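Local coordinates for protein tautomerase (Advenella mimigardefordensis DPN7, PDB 6VVW) that belongs to the tautomerase superfamily (MIF clan), with a chain built from two beta-alpha-beta units and an assembly of three subunits, at residues Ala19-Ala24 and Ile39-His44; Pro2-Gln7 and Ile64-Leu69. All blocks are in the same frame, centred on the assembly; numbering follows the deposited sequence.

Contact 1: residues Ala19-Ala24 and Ile39-His44; sequences AFLQNA and IRISLH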
loop_
_atom_site.group_PDB
_atom_site.type_symbol
_atom_site.label_atom_id
_atom_site.label_comp_id
_atom_site.label_asym_id
_atom_site.label_seq_id
_atom_site.Cartn_x
_atom_site.Cartn_y
_atom_site.Cartn_z
ATOM N N ALA A 19 0.603 12.735 18.141
ATOM C CA ALA A 19 2.008 13.030 18.366
ATOM C C ALA A 19 2.900 12.071 17.595
ATOM O O ALA A 19 3.977 12.464 17.128
ATOM C CB ALA A 19 2.316 12.978 19.853
ATOM N N PHE A 20 2.459 10.824 17.420
ATOM C CA PHE A 20 3.234 9.890 16.617
ATOM C C PHE A 20 3.451 10.435 15.219
ATOM O O PHE A 20 4.556 10.373 14.680
ATOM C CB PHE A 20 2.531 8.547 16.548
ATOM C CG PHE A 20 2.780 7.807 15.266
ATOM C CD1 PHE A 20 3.847 6.943 15.154
ATOM C CD2 PHE A 20 1.934 7.962 14.185
ATOM C CE1 PHE A 20 4.073 6.255 14.000
ATOM C CE2 PHE A 20 2.160 7.290 13.027
ATOM C CZ PHE A 20 3.239 6.429 12.936
ATOM N N LEU A 21 2.406 10.960 14.603
ATOM C CA LEU A 21 2.607 11.506 13.279
ATOM C C LEU A 21 3.445 12.760 13.353
ATOM O O LEU A 21 4.132 13.109 12.385
ATOM C CB LEU A 21 1.276 11.802 12.598
ATOM C CG LEU A 21 0.075 10.863 12.467
ATOM C CD1 LEU A 21 -1.214 11.709 12.416
ATOM C CD2 LEU A 21 0.158 9.939 11.253
ATOM N N GLN A 22 3.440 13.431 14.500
ATOM C CA GLN A 22 4.131 14.711 14.571
ATOM C C GLN A 22 5.637 14.519 14.647
ATOM O O GLN A 22 6.400 15.163 13.913
ATOM C CB GLN A 22 3.608 15.512 15.761
ATOM C CG GLN A 22 2.110 15.855 15.624
ATOM C CD GLN A 22 1.762 17.253 16.106
ATOM O OE1 GLN A 22 1.796 17.536 17.303
ATOM N NE2 GLN A 22 1.431 18.137 15.172
ATOM N N ASN A 23 6.088 13.637 15.520
ATOM C CA ASN A 23 7.502 13.328 15.524
ATOM C C ASN A 23 7.864 12.309 14.459
ATOM O O ASN A 23 9.043 12.046 14.247
ATOM C CB ASN A 23 7.912 12.828 16.904
ATOM C CG ASN A 23 7.124 13.492 18.015
ATOM O OD1 ASN A 23 6.924 14.696 18.003
ATOM N ND2 ASN A 23 6.671 12.704 18.975
ATOM N N ALA A 24 6.888 11.706 13.802
ATOM C CA ALA A 24 7.217 10.939 12.618
ATOM C C ALA A 24 7.621 11.881 11.503
ATOM O O ALA A 24 8.618 11.652 10.820
ATOM C CB ALA A 24 6.041 10.051 12.208
ATOM N N ILE A 39 7.283 15.445 2.594
ATOM C CA ILE A 39 6.865 14.342 3.434
ATOM C C ILE A 39 5.376 14.434 3.662
ATOM O O ILE A 39 4.814 15.525 3.772
ATOM C CB ILE A 39 7.618 14.370 4.769
ATOM C CG1 ILE A 39 9.106 14.640 4.517
ATOM C CG2 ILE A 39 7.356 13.083 5.524
ATOM C CD1 ILE A 39 9.807 15.401 5.625
ATOM N N ARG A 40 4.730 13.279 3.712
ATOM C CA ARG A 40 3.416 13.148 4.302
ATOM C C ARG A 40 3.399 11.836 5.057
ATOM O O ARG A 40 4.264 10.982 4.871
ATOM C CB ARG A 40 2.289 13.209 3.253
ATOM C CG ARG A 40 2.694 12.780 1.864
ATOM C CD ARG A 40 1.530 12.782 0.888
ATOM N NE ARG A 40 1.301 14.112 0.334
ATOM C CZ ARG A 40 0.314 14.438 -0.501
ATOM N NH1 ARG A 40 -0.587 13.548 -0.901
ATOM N NH2 ARG A 40 0.213 15.684 -0.922
ATOM N N ILE A 41 2.439 11.694 5.958
ATOM C CA ILE A 41 2.288 10.461 6.717
ATOM C C ILE A 41 0.811 10.236 6.921
ATOM O O ILE A 41 0.086 11.163 7.289
ATOM C CB ILE A 41 3.003 10.520 8.077
ATOM C CG1 ILE A 41 4.511 10.580 7.880
ATOM C CG2 ILE A 41 2.635 9.314 8.893
ATOM C CD1 ILE A 41 5.263 11.162 9.038
ATOM N N SER A 42 0.359 9.012 6.698
ATOM C CA SER A 42 -1.047 8.672 6.850
ATOM C C SER A 42 -1.172 7.489 7.792
ATOM O O SER A 42 -0.538 6.456 7.568
ATOM C CB SER A 42 -1.658 8.333 5.502
ATOM O OG SER A 42 -1.607 6.939 5.263
ATOM N N LEU A 43 -2.005 7.610 8.821
ATOM C CA LEU A 43 -2.237 6.496 9.727
ATOM C C LEU A 43 -3.612 5.885 9.494
ATOM O O LEU A 43 -4.605 6.611 9.367
ATOM C CB LEU A 43 -2.104 6.941 11.187
ATOM C CG LEU A 43 -2.242 5.772 12.159
ATOM C CD1 LEU A 43 -1.200 4.781 11.757
ATOM C CD2 LEU A 43 -1.988 6.191 13.572
ATOM N N HIS A 44 -3.670 4.543 9.475
ATOM C CA HIS A 44 -4.892 3.790 9.167
ATOM C C HIS A 44 -4.988 2.610 10.127
ATOM O O HIS A 44 -4.454 1.536 9.841
ATOM C CB HIS A 44 -4.863 3.328 7.721
ATOM C CG HIS A 44 -5.785 2.188 7.406
ATOM N ND1 HIS A 44 -7.016 2.024 8.008
ATOM C CD2 HIS A 44 -5.660 1.166 6.523
ATOM C CE1 HIS A 44 -7.608 0.951 7.512
ATOM N NE2 HIS A 44 -6.803 0.406 6.618
#

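Contact 2: residues Pro2-Gln7 and Ile64-Leu69; sequences PILQVQ and IVAFLL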
loop_
_atom_site.group_PDB
_atom_site.type_symbol
_atom_site.label_atom_id
_atom_site.label_comp_id
_atom_site.label_asym_id
_atom_site.label_seq_id
_atom_site.Cartn_x
_atom_site.Cartn_y
_atom_site.Cartn_z
ATOM N N PRO A 2 9.271 11.894 1.647
ATOM C CA PRO A 2 8.851 10.495 1.678
ATOM C C PRO A 2 7.439 10.322 2.195
ATOM O O PRO A 2 7.216 10.428 3.388
ATOM C CB PRO A 2 9.836 9.854 2.650
ATOM C CG PRO A 2 10.928 10.767 2.758
ATOM C CD PRO A 2 10.428 12.128 2.511
ATOM N N ILE A 3 6.473 10.061 1.332
ATOM C CA ILE A 3 5.138 9.856 1.858
ATOM C C ILE A 3 5.096 8.521 2.585
ATOM O O ILE A 3 5.774 7.561 2.217
ATOM C CB ILE A 3 4.102 9.931 0.731
ATOM C CG1 ILE A 3 3.920 8.580 0.086
ATOM C CG2 ILE A 3 4.578 10.903 -0.308
ATOM C CD1 ILE A 3 2.887 8.603 -0.929
ATOM N N LEU A 4 4.327 8.465 3.656
ATOM C CA LEU A 4 4.294 7.296 4.515
ATOM C C LEU A 4 2.854 6.884 4.697
ATOM O O LEU A 4 1.967 7.733 4.781
ATOM C CB LEU A 4 4.930 7.569 5.871
ATOM C CG LEU A 4 6.386 7.148 6.041
ATOM C CD1 LEU A 4 7.346 8.085 5.321
ATOM C CD2 LEU A 4 6.699 7.147 7.510
ATOM N N GLN A 5 2.623 5.581 4.680
ATOM C CA GLN A 5 1.341 5.019 5.064
ATOM C C GLN A 5 1.649 3.999 6.131
ATOM O O GLN A 5 2.679 3.324 6.057
ATOM C CB GLN A 5 0.597 4.369 3.874
ATOM C CG GLN A 5 0.473 5.272 2.675
ATOM C CD GLN A 5 -0.417 4.703 1.593
ATOM O OE1 GLN A 5 -0.827 3.541 1.655
ATOM N NE2 GLN A 5 -0.748 5.530 0.602
ATOM N N VAL A 6 0.773 3.906 7.127
ATOM C CA VAL A 6 1.056 3.171 8.357
ATOM C C VAL A 6 -0.181 2.397 8.774
ATOM O O VAL A 6 -1.272 2.968 8.856
ATOM C CB VAL A 6 1.469 4.112 9.505
ATOM C CG1 VAL A 6 2.062 3.315 10.624
ATOM C CG2 VAL A 6 2.410 5.195 9.026
ATOM N N GLN A 7 -0.012 1.112 9.082
ATOM C CA GLN A 7 -1.060 0.324 9.713
ATOM C C GLN A 7 -0.654 0.038 11.148
ATOM O O GLN A 7 0.404 -0.550 11.389
ATOM C CB GLN A 7 -1.305 -0.976 8.960
ATOM C CG GLN A 7 -2.043 -0.773 7.666
ATOM C CD GLN A 7 -2.154 -2.038 6.818
ATOM O OE1 GLN A 7 -1.729 -3.127 7.222
ATOM N NE2 GLN A 7 -2.740 -1.895 5.621
ATOM N N ILE A 64 4.974 0.160 8.562
ATOM C CA ILE A 64 5.168 1.393 7.832
ATOM C C ILE A 64 5.620 1.066 6.423
ATOM O O ILE A 64 6.688 0.480 6.228
ATOM C CB ILE A 64 6.205 2.279 8.514
ATOM C CG1 ILE A 64 5.887 2.402 9.981
ATOM C CG2 ILE A 64 6.216 3.618 7.842
ATOM C CD1 ILE A 64 6.648 3.493 10.631
ATOM N N VAL A 65 4.858 1.491 5.432
ATOM C CA VAL A 65 5.368 1.559 4.074
ATOM C C VAL A 65 5.793 2.992 3.803
ATOM O O VAL A 65 4.989 3.923 3.936
ATOM C CB VAL A 65 4.336 1.079 3.053
ATOM C CG1 VAL A 65 4.998 1.005 1.695
ATOM C CG2 VAL A 65 3.791 -0.272 3.469
ATOM N N ALA A 66 7.063 3.166 3.446
ATOM C CA ALA A 66 7.660 4.475 3.202
ATOM C C ALA A 66 8.049 4.608 1.736
ATOM O O ALA A 66 8.886 3.858 1.230
ATOM C CB ALA A 66 8.888 4.679 4.078
ATOM N N PHE A 67 7.468 5.570 1.065
ATOM C CA PHE A 67 7.826 5.883 -0.299
ATOM C C PHE A 67 8.746 7.093 -0.293
ATOM O O PHE A 67 8.347 8.180 0.142
ATOM C CB PHE A 67 6.570 6.140 -1.122
ATOM C CG PHE A 67 5.677 4.944 -1.229
ATOM C CD1 PHE A 67 5.831 4.037 -2.257
ATOM C CD2 PHE A 67 4.682 4.720 -0.298
ATOM C CE1 PHE A 67 5.008 2.926 -2.354
ATOM C CE2 PHE A 67 3.864 3.616 -0.390
ATOM C CZ PHE A 67 4.024 2.716 -1.421
ATOM N N LEU A 68 9.990 6.893 -0.745
ATOM C CA LEU A 68 10.989 7.952 -0.780
ATOM C C LEU A 68 11.539 8.045 -2.191
ATOM O O LEU A 68 11.354 7.138 -2.982
ATOM C CB LEU A 68 12.101 7.680 0.210
ATOM C CG LEU A 68 11.672 7.149 1.571
ATOM C CD1 LEU A 68 11.558 5.620 1.590
ATOM C CD2 LEU A 68 12.673 7.606 2.587
ATOM N N LEU A 69 12.199 9.144 -2.522
ATOM C CA LEU A 69 12.812 9.291 -3.844
ATOM C C LEU A 69 14.188 8.633 -3.861
ATOM O O LEU A 69 15.078 9.031 -3.103
ATOM C CB LEU A 69 12.942 10.764 -4.221
ATOM C CG LEU A 69 11.712 11.407 -4.850
ATOM C CD1 LEU A 69 11.694 12.887 -4.512
ATOM C CD2 LEU A 69 11.672 11.185 -6.348
#

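Contact 1: residues Ala19-Ala24 and Ile39-His44
Phe20 O accepts the helical bond from Ala24 N at 2.8 Å, tying together two residues whose side chains both face the strand Arg40-Leu43. Across to that strand the contact is wholly apolar. Ala24 CB meets Ile41 CD1 at 3.4 Å, tighter than ordinary van der Waals contact. Leu21 reaches the strand with a single branch: its CD2 lies 3.5 Å from Ile41 CG2, also close, and 3.8 Å from Leu43 CB, so one methyl touches two alternate residues of the strand. Ile41 can serve both partners because its CG2 stands anti to the backbone N while CG1, beside that N (chi1 -67°), carries CD1 to Ala24. The Leu21 and Ile41 side chains run alongside one another, heading opposite ways. Farther along, the Phe20 ring presents CE2 obliquely to Leu43 CD2, a looser touch at 4.3 Å. The local axes come within 9.0 Å and run at 157°, the antiparallel return expected in a beta-alpha-beta unit. Helix 16-30 thus rests on strand 40-43, with Ile41 and Leu43 also leaning on Leu4 and Val6 of strand 3-8, while Phe20 touches Leu92 of helix 74-92 and the strand's outer edge pairs with a strand of the second subunit.

Contact 2: residues Pro2-Gln7 and Ile64-Leu69
Gln5 and Val65 bond to each other through both backbone polar groups: Gln5 N donates to Val65 O at 3.0 Å, nearly straight at 172°, and Val65 N returns a more bent bond to Gln5 O at 2.9 Å, 146°. Two residues along, Phe67 N donates to Ile3 O at 2.9 Å, and the Phe67 ring has that same oxygen at its edge, near the ring plane. Leu4 with Ala66, and Val6 with Ile64, are the alternating non-hydrogen-bonded pairs, and their backbone groups turn outward: Leu4 bonds with Ser42 and Val6 with His44 on one flank, Ile64 with Arg100 and Ala66 with Met102 on the other. These two antiparallel strands are the central pair of the sheet, joining the two beta-alpha-beta units that make up a tautomerase-superfamily chain. On the helix-covered face Leu4 packs CD2 on Ile64 CG2 at 3.6 Å and CD1 on Ala66 CB at 3.9 Å, while Val6 and Ile64 run alongside each other in the same sense, CG1 against CG1. Pro2, the amino-terminal proline that is a hallmark of the superfamily, crosses Leu68 with its CB only 3.4 Å from Leu68 CG. On the other face Ile3 CG1 touches Phe67 CB at 3.8 Å. Gln7 OE1 is satisfied by Ser42 OG of the third subunit.

Overall arrangement
Both contacts are buried, their centres about 10 Å apart, and they meet through strands 3-8 and 40-43, which are neighbours in one sheet. Contact 1 sets a helix on a strand within the first beta-alpha-beta unit and is held by side-chain packing alone; contact 2 joins that unit to the second, mainly through backbone hydrogen bonds, with side chains packing on both faces of the sheet. Contact 2 lies nearer the centre of the chain, whereas contact 1 involves a strand at the sheet's edge within the chain. The helix-covered face is common ground: Leu4 touches Ile28 of helix 16-30, and Val6 touches Phe20. Both contacts also reach the second subunit.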